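Local coordinates for protein N(2),N(2)-dimethylguanosine tRNA methyltransferase (Pyrococcus horikoshii, PDB 2DUL) that transfers two methyl groups, one from each of two S-adenosyl-L-methionine molecules, to N2 of guanine 26 in tRNA, at residues 44-49 and 284-289; 293-298 and 308-313; 202-207 and 227-232. All blocks are in the same frame, centred on the assembly; numbering follows the deposited sequence.

Contact 1 of 3, residues 44-49 and 284-289; sequences NILNPK and EKIVSK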
# COMPACT_ATOMS: atom_id res chain seq x y z
N ASN A 44 3.64 -11.95 9.19
CA ASN A 44 3.67 -12.73 10.41
C ASN A 44 2.27 -12.96 10.96
O ASN A 44 2.07 -13.72 11.90
CB ASN A 44 4.55 -12.04 11.46
CG ASN A 44 6.00 -12.47 11.37
OD1 ASN A 44 6.33 -13.60 11.72
ND2 ASN A 44 6.86 -11.58 10.88
N ILE A 45 1.29 -12.29 10.35
CA ILE A 45 -0.10 -12.44 10.74
C ILE A 45 -0.81 -13.33 9.73
O ILE A 45 -1.50 -14.28 10.10
CB ILE A 45 -0.83 -11.08 10.78
CG1 ILE A 45 -0.17 -10.15 11.81
CG2 ILE A 45 -2.31 -11.28 11.12
CD1 ILE A 45 -0.18 -10.71 13.22
N LEU A 46 -0.61 -13.04 8.44
CA LEU A 46 -1.25 -13.80 7.37
C LEU A 46 -0.56 -15.11 7.02
O LEU A 46 -1.19 -16.03 6.50
CB LEU A 46 -1.40 -12.92 6.13
CG LEU A 46 -2.67 -12.06 6.12
CD1 LEU A 46 -2.93 -11.48 7.49
CD2 LEU A 46 -2.53 -10.96 5.08
N ASN A 47 0.74 -15.20 7.29
CA ASN A 47 1.50 -16.43 7.05
C ASN A 47 1.51 -17.02 5.63
O ASN A 47 1.36 -18.23 5.47
CB ASN A 47 1.02 -17.51 8.01
CG ASN A 47 0.97 -17.05 9.46
OD1 ASN A 47 0.22 -17.59 10.27
ND2 ASN A 47 1.78 -16.05 9.79
N PRO A 48 1.67 -16.19 4.59
CA PRO A 48 1.68 -16.77 3.24
C PRO A 48 2.89 -17.70 3.06
O PRO A 48 4.01 -17.36 3.48
CB PRO A 48 1.72 -15.55 2.33
CG PRO A 48 2.50 -14.56 3.15
CD PRO A 48 1.92 -14.73 4.54
N LYS A 49 2.68 -18.86 2.46
CA LYS A 49 3.76 -19.83 2.26
C LYS A 49 4.72 -19.55 1.10
O LYS A 49 5.94 -19.58 1.28
CB LYS A 49 3.16 -21.23 2.09
CG LYS A 49 4.17 -22.34 1.87
CD LYS A 49 3.54 -23.73 1.99
CE LYS A 49 2.51 -24.00 0.90
NZ LYS A 49 3.15 -24.11 -0.44
N GLU A 284 -9.87 -3.82 10.24
CA GLU A 284 -9.71 -3.54 11.66
C GLU A 284 -8.97 -4.60 12.47
O GLU A 284 -7.99 -4.30 13.14
CB GLU A 284 -11.07 -3.31 12.32
CG GLU A 284 -11.72 -1.98 12.01
CD GLU A 284 -13.02 -1.79 12.77
OE1 GLU A 284 -12.99 -1.89 14.02
OE2 GLU A 284 -14.06 -1.55 12.13
N LYS A 285 -9.46 -5.83 12.40
CA LYS A 285 -8.86 -6.95 13.13
C LYS A 285 -7.36 -7.10 12.87
O LYS A 285 -6.55 -7.05 13.78
CB LYS A 285 -9.54 -8.27 12.75
CG LYS A 285 -11.03 -8.35 13.05
CD LYS A 285 -11.63 -9.66 12.53
CE LYS A 285 -11.64 -9.74 10.99
NZ LYS A 285 -10.28 -9.81 10.37
N ILE A 286 -7.02 -7.27 11.59
CA ILE A 286 -5.63 -7.46 11.18
C ILE A 286 -4.71 -6.34 11.64
O ILE A 286 -3.65 -6.59 12.21
CB ILE A 286 -5.55 -7.62 9.65
CG1 ILE A 286 -6.33 -8.87 9.23
CG2 ILE A 286 -4.09 -7.72 9.20
CD1 ILE A 286 -6.40 -9.08 7.73
N VAL A 287 -5.11 -5.09 11.40
CA VAL A 287 -4.28 -3.96 11.79
C VAL A 287 -4.11 -3.90 13.31
O VAL A 287 -3.06 -3.48 13.81
CB VAL A 287 -4.88 -2.64 11.27
CG1 VAL A 287 -4.14 -1.45 11.88
CG2 VAL A 287 -4.77 -2.60 9.74
N SER A 288 -5.13 -4.33 14.05
CA SER A 288 -5.05 -4.33 15.50
C SER A 288 -3.98 -5.36 15.86
O SER A 288 -3.10 -5.10 16.69
CB SER A 288 -6.40 -4.72 16.12
OG SER A 288 -6.37 -4.63 17.53
N LYS A 289 -4.04 -6.52 15.22
CA LYS A 289 -3.06 -7.58 15.45
C LYS A 289 -1.66 -7.13 15.05
O LYS A 289 -0.68 -7.52 15.68
CB LYS A 289 -3.42 -8.84 14.65
CG LYS A 289 -4.59 -9.64 15.18
CD LYS A 289 -4.64 -11.01 14.52
CE LYS A 289 -5.73 -11.90 15.11
NZ LYS A 289 -7.09 -11.36 14.84

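Contact 2 of 3, residues 293-298 and 308-313; sequences EAESLS and LLKMID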
# COMPACT_ATOMS: atom_id res chain seq x y z
N GLU A 293 1.80 -7.46 17.01
CA GLU A 293 2.88 -8.24 16.42
C GLU A 293 4.13 -7.39 16.29
O GLU A 293 5.24 -7.85 16.56
CB GLU A 293 2.47 -8.76 15.04
CG GLU A 293 3.55 -9.59 14.34
CD GLU A 293 3.78 -10.94 15.00
OE1 GLU A 293 4.73 -11.65 14.60
OE2 GLU A 293 3.00 -11.30 15.91
N ALA A 294 3.95 -6.13 15.89
CA ALA A 294 5.07 -5.22 15.72
C ALA A 294 5.80 -4.99 17.04
O ALA A 294 7.02 -4.90 17.08
CB ALA A 294 4.59 -3.90 15.15
N GLU A 295 5.03 -4.90 18.12
CA GLU A 295 5.60 -4.68 19.44
C GLU A 295 6.45 -5.86 19.92
O GLU A 295 7.46 -5.67 20.59
CB GLU A 295 4.48 -4.41 20.46
CG GLU A 295 3.76 -3.10 20.24
CD GLU A 295 2.64 -2.88 21.24
OE1 GLU A 295 1.68 -3.68 21.23
OE2 GLU A 295 2.72 -1.91 22.02
N SER A 296 6.03 -7.08 19.56
CA SER A 296 6.75 -8.28 19.96
C SER A 296 7.81 -8.73 18.96
O SER A 296 8.36 -9.82 19.08
CB SER A 296 5.76 -9.43 20.20
OG SER A 296 5.16 -9.82 18.98
N LEU A 297 8.09 -7.89 17.97
CA LEU A 297 9.10 -8.22 16.97
C LEU A 297 10.23 -7.20 16.96
O LEU A 297 10.03 -6.02 17.24
CB LEU A 297 8.48 -8.26 15.56
CG LEU A 297 7.66 -9.47 15.12
CD1 LEU A 297 7.11 -9.21 13.72
CD2 LEU A 297 8.54 -10.71 15.12
N SER A 298 11.43 -7.68 16.64
CA SER A 298 12.58 -6.79 16.54
C SER A 298 12.54 -6.35 15.08
O SER A 298 12.60 -7.18 14.17
CB SER A 298 13.87 -7.55 16.83
OG SER A 298 14.04 -8.65 15.95
N LEU A 308 3.35 4.54 13.17
CA LEU A 308 2.47 4.53 12.00
C LEU A 308 1.30 3.58 12.19
O LEU A 308 0.15 3.94 11.95
CB LEU A 308 3.25 4.14 10.74
CG LEU A 308 2.43 4.03 9.45
CD1 LEU A 308 1.76 5.36 9.15
CD2 LEU A 308 3.34 3.61 8.31
N LEU A 309 1.59 2.36 12.63
CA LEU A 309 0.56 1.35 12.85
C LEU A 309 -0.45 1.75 13.93
O LEU A 309 -1.64 1.44 13.83
CB LEU A 309 1.21 0.01 13.19
CG LEU A 309 2.01 -0.67 12.06
CD1 LEU A 309 2.70 -1.93 12.58
CD2 LEU A 309 1.07 -1.02 10.91
N LYS A 310 0.01 2.45 14.97
CA LYS A 310 -0.90 2.87 16.03
C LYS A 310 -1.82 3.98 15.53
O LYS A 310 -2.99 4.03 15.89
CB LYS A 310 -0.11 3.35 17.26
CG LYS A 310 0.58 2.23 18.01
CD LYS A 310 1.39 2.75 19.20
CE LYS A 310 2.04 1.60 19.95
NZ LYS A 310 2.89 2.08 21.08
N MET A 311 -1.28 4.86 14.69
CA MET A 311 -2.07 5.94 14.13
C MET A 311 -3.18 5.35 13.26
O MET A 311 -4.34 5.72 13.38
CB MET A 311 -1.18 6.86 13.28
CG MET A 311 -1.94 7.87 12.44
SD MET A 311 -2.98 8.98 13.41
CE MET A 311 -1.86 10.37 13.62
N ILE A 312 -2.81 4.41 12.39
CA ILE A 312 -3.78 3.78 11.50
C ILE A 312 -4.76 2.90 12.27
O ILE A 312 -5.95 2.84 11.94
CB ILE A 312 -3.06 2.92 10.42
CG1 ILE A 312 -2.21 3.84 9.53
CG2 ILE A 312 -4.07 2.16 9.58
CD1 ILE A 312 -1.36 3.10 8.51
N ASP A 313 -4.27 2.24 13.31
CA ASP A 313 -5.12 1.38 14.12
C ASP A 313 -6.23 2.17 14.82
O ASP A 313 -7.37 1.72 14.91
CB ASP A 313 -4.26 0.64 15.16
CG ASP A 313 -5.08 -0.26 16.07
OD1 ASP A 313 -5.90 -1.05 15.56
OD2 ASP A 313 -4.89 -0.17 17.31

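Contact 3 of 3, residues 202-207 and 227-232; sequences GVIARY and FRAFVK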
# COMPACT_ATOMS: atom_id res chain seq x y z
N GLY A 202 -8.64 1.32 -6.08
CA GLY A 202 -9.65 1.22 -7.12
C GLY A 202 -9.18 0.62 -8.43
O GLY A 202 -9.93 -0.11 -9.08
N VAL A 203 -7.95 0.92 -8.84
CA VAL A 203 -7.45 0.37 -10.10
C VAL A 203 -7.15 -1.13 -9.97
O VAL A 203 -7.34 -1.90 -10.91
CB VAL A 203 -6.19 1.13 -10.59
CG1 VAL A 203 -4.97 0.73 -9.78
CG2 VAL A 203 -5.97 0.86 -12.09
N ILE A 204 -6.70 -1.54 -8.78
CA ILE A 204 -6.43 -2.95 -8.53
C ILE A 204 -7.76 -3.70 -8.62
O ILE A 204 -7.84 -4.76 -9.25
CB ILE A 204 -5.82 -3.17 -7.13
CG1 ILE A 204 -4.45 -2.50 -7.03
CG2 ILE A 204 -5.68 -4.67 -6.85
CD1 ILE A 204 -3.86 -2.52 -5.63
N ALA A 205 -8.79 -3.13 -8.00
CA ALA A 205 -10.12 -3.74 -8.01
C ALA A 205 -10.66 -3.86 -9.43
O ALA A 205 -11.23 -4.89 -9.81
CB ALA A 205 -11.08 -2.92 -7.15
N ARG A 206 -10.49 -2.81 -10.22
CA ARG A 206 -10.98 -2.82 -11.60
C ARG A 206 -10.25 -3.82 -12.48
O ARG A 206 -10.89 -4.55 -13.23
CB ARG A 206 -10.91 -1.41 -12.21
CG ARG A 206 -12.02 -0.48 -11.69
CD ARG A 206 -11.95 0.90 -12.32
NE ARG A 206 -10.79 1.65 -11.84
CZ ARG A 206 -10.20 2.64 -12.50
NH1 ARG A 206 -10.66 3.01 -13.69
NH2 ARG A 206 -9.15 3.25 -11.98
N TYR A 207 -8.92 -3.90 -12.38
CA TYR A 207 -8.16 -4.86 -13.18
C TYR A 207 -8.46 -6.30 -12.77
O TYR A 207 -8.40 -7.22 -13.60
CB TYR A 207 -6.65 -4.63 -13.06
CG TYR A 207 -6.07 -3.68 -14.08
CD1 TYR A 207 -6.44 -2.33 -14.11
CD2 TYR A 207 -5.15 -4.12 -15.04
CE1 TYR A 207 -5.92 -1.45 -15.06
CE2 TYR A 207 -4.63 -3.26 -16.00
CZ TYR A 207 -5.02 -1.93 -16.01
OH TYR A 207 -4.51 -1.07 -16.95
N PHE A 227 2.55 5.45 -1.95
CA PHE A 227 1.25 4.86 -1.66
C PHE A 227 1.40 3.35 -1.57
O PHE A 227 2.06 2.74 -2.41
CB PHE A 227 0.26 5.25 -2.76
CG PHE A 227 0.15 6.74 -2.96
CD1 PHE A 227 1.18 7.45 -3.58
CD2 PHE A 227 -0.97 7.43 -2.51
CE1 PHE A 227 1.09 8.83 -3.75
CE2 PHE A 227 -1.06 8.82 -2.67
CZ PHE A 227 -0.03 9.52 -3.29
N ARG A 228 0.77 2.76 -0.56
CA ARG A 228 0.85 1.33 -0.30
C ARG A 228 -0.53 0.69 -0.20
O ARG A 228 -1.42 1.22 0.47
CB ARG A 228 1.58 1.10 1.02
CG ARG A 228 2.89 0.34 0.95
CD ARG A 228 2.73 -1.06 0.39
NE ARG A 228 3.80 -1.94 0.83
CZ ARG A 228 4.21 -3.02 0.17
NH1 ARG A 228 3.63 -3.36 -0.97
NH2 ARG A 228 5.18 -3.78 0.67
N ALA A 229 -0.71 -0.47 -0.82
CA ALA A 229 -1.99 -1.16 -0.76
C ALA A 229 -1.81 -2.66 -0.65
O ALA A 229 -1.17 -3.29 -1.50
CB ALA A 229 -2.83 -0.83 -2.00
N PHE A 230 -2.38 -3.23 0.41
CA PHE A 230 -2.34 -4.67 0.62
C PHE A 230 -3.78 -5.16 0.45
O PHE A 230 -4.67 -4.73 1.18
CB PHE A 230 -1.86 -5.02 2.04
CG PHE A 230 -0.43 -4.67 2.30
CD1 PHE A 230 -0.10 -3.51 3.00
CD2 PHE A 230 0.60 -5.50 1.85
CE1 PHE A 230 1.24 -3.18 3.25
CE2 PHE A 230 1.94 -5.17 2.09
CZ PHE A 230 2.26 -4.01 2.79
N VAL A 231 -4.00 -6.04 -0.52
CA VAL A 231 -5.34 -6.56 -0.75
C VAL A 231 -5.40 -8.07 -0.76
O VAL A 231 -4.42 -8.75 -1.09
CB VAL A 231 -5.94 -6.03 -2.08
CG1 VAL A 231 -6.01 -4.51 -2.04
CG2 VAL A 231 -5.10 -6.50 -3.26
N LYS A 232 -6.55 -8.60 -0.37
CA LYS A 232 -6.80 -10.03 -0.34
C LYS A 232 -7.74 -10.33 -1.51
O LYS A 232 -8.84 -9.79 -1.57
CB LYS A 232 -7.49 -10.42 0.97
CG LYS A 232 -7.88 -11.90 1.06
CD LYS A 232 -6.67 -12.81 1.15
CE LYS A 232 -7.09 -14.24 1.47
NZ LYS A 232 -5.95 -15.18 1.59

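Contact 1 of 3, residues 44-49 and 284-289
Ile-45 packs against the flank of Lys-289, and both branches of the isoleucine take part in what is the closer half of the contact. Its CD1 lies 4.0 Å from Lys-289 CB, close to the backbone of helix 284-295, while CG2 meets the aliphatic chain further out, 4.1 Å from Lys-289 CD. The kink in the isoleucine chain (chi2 -59°) brings CD1, rather than CG1, closest to the lysine CB. Contact 1 joins helix 33-46, which leads through Asn-47, with positive phi, into the central strand 50-53 of the class I methyltransferase fold, to helix 284-295 far along the chain. Ile-286 meets the first helix more loosely: its CG2 stands 4.4 Å from Ile-45 CG2, and its CD1 reaches Leu-46 CD1 at 4.2 Å. Leu-46 and Ile-286 both also rest on Ile-218 of strand 213-223, so the sheet backs this part of the contact. No hydrogen bond links the two segments, and none of the touching residues is fully buried. The open side is that of Lys-289, which is exposed; its chain runs slantwise past Ile-45 and, bent at its last torsion (chi4 65°), carries the amino end away from helix 33-46.

Contact 2 of 3, residues 293-298 and 308-313
One residue before Ala-294, which touches Leu-309 across the contact, the backbone oxygen of Glu-293 is gripped twice by Ser-296: OG donates to Glu-293 O at 3.1 Å, and the backbone N adds a weak bond. The hydroxyl comes well to the side of the carbonyl, with a C=O...OG angle of 112°, and is tilted out of its plane. With chi1 at 67°, OG sits between the backbone N and carbonyl carbon of Ser-296, and from there reaches Glu-293 O as the helix ends. The two segments belong to an alpha-helical hairpin: helix 284-295 runs out here, and after a short connection helix 302-314 returns antiparallel beside it. Lys-302 secures the turn from the second helix, its NZ bonding to the carbonyl oxygens of both Glu-295 and Leu-297.

Between the helices the buried part is small and close. Leu-309 extends across the interface and rests its CD1 methyl on that of the alanine, 3.7 Å from Ala-294 CB; the leucine also packs on Met-290 of the same helix. Leu-309 lies about 12 Å, side chain to side chain, from Arg-36, a predicted S-adenosyl-L-methionine-binding residue. Toward solvent the contact becomes electrostatic and looser. Glu-295 and Lys-310 both stretch from their helices and cross at about a right angle. Their opposite charges probably attract, but no salt bridge forms: Glu-295 OE2 stays 4.1 Å from Lys-310 NZ and equally far from Lys-310 CE.

Contact 3 of 3, residues 202-207 and 227-232
Ile-204 is directed from helix 192-209 toward strand 226-235 and divides its two branches between two residues of that strand. This is helix-on-sheet packing within the class I methyltransferase fold: helix 192-209 is the last helix before strand 213-223, and strand 226-235 returns antiparallel, inserting between 213-223 and 158-164 as in other members of this superfamily.

Ala-229 and Val-231, two residues apart, present their side chains to the helix side, where Ile-204 also touches Val-162 and Val-231 touches Leu-160 of the adjoining strand 158-164. All three residues that meet across the contact are buried and entirely apolar. Phe-230, between the two, points away to the other face of the sheet, where it packs on Leu-42 of helix 33-46. Arg-228 is on that side too; its NH1 forms a salt bridge with Asp-136, and its NH2 lies close to that of Arg-61, a predicted S-adenosyl-L-methionine-binding residue.

On the helix side, the orientation of the isoleucine decides which methyl meets which residue. Its longer branch ends over Ala-229, with Ile-204 CD1 4.1 Å from Ala-229 CB, whereas the CG2 methyl turns along the strand to Val-231. The torsions account for the split: chi1 of -65° sets CG2 anti to the backbone N, and an extended chi2 of 173° carries CD1 outward to the alanine. Val-231 approaches the isoleucine at a slant, offering the methyl that sits between its own N and carbonyl carbon, and the two branches meet with Val-231 CG2 4.1 Å from Ile-204 CG2.

How the contacts relate
From the N terminus, residues 44-49 come first, at the end of helix 33-46, and meet their partner only after all nine strands of the central sheet have passed in sequence. Within that interval contact 3 opens at 202-207 and closes at 227-232, a short loop lying wholly inside the long one that contact 1 completes at 284-289. Contact 2 opens at 293-298, after contact 1 is complete, and closes a short loop at 308-313, so none of the three cross. Contacts 1 and 2 touch directly, Val-287 CG1 lying 3.7 Å from Asp-313 CA: contact 1 holds helix 284-295 against helix 33-46, and contact 2 pairs that helix with 302-314. Contact 3 fastens helix 192-209 to the sheet, its nearest atoms about 6 Å from contact 1.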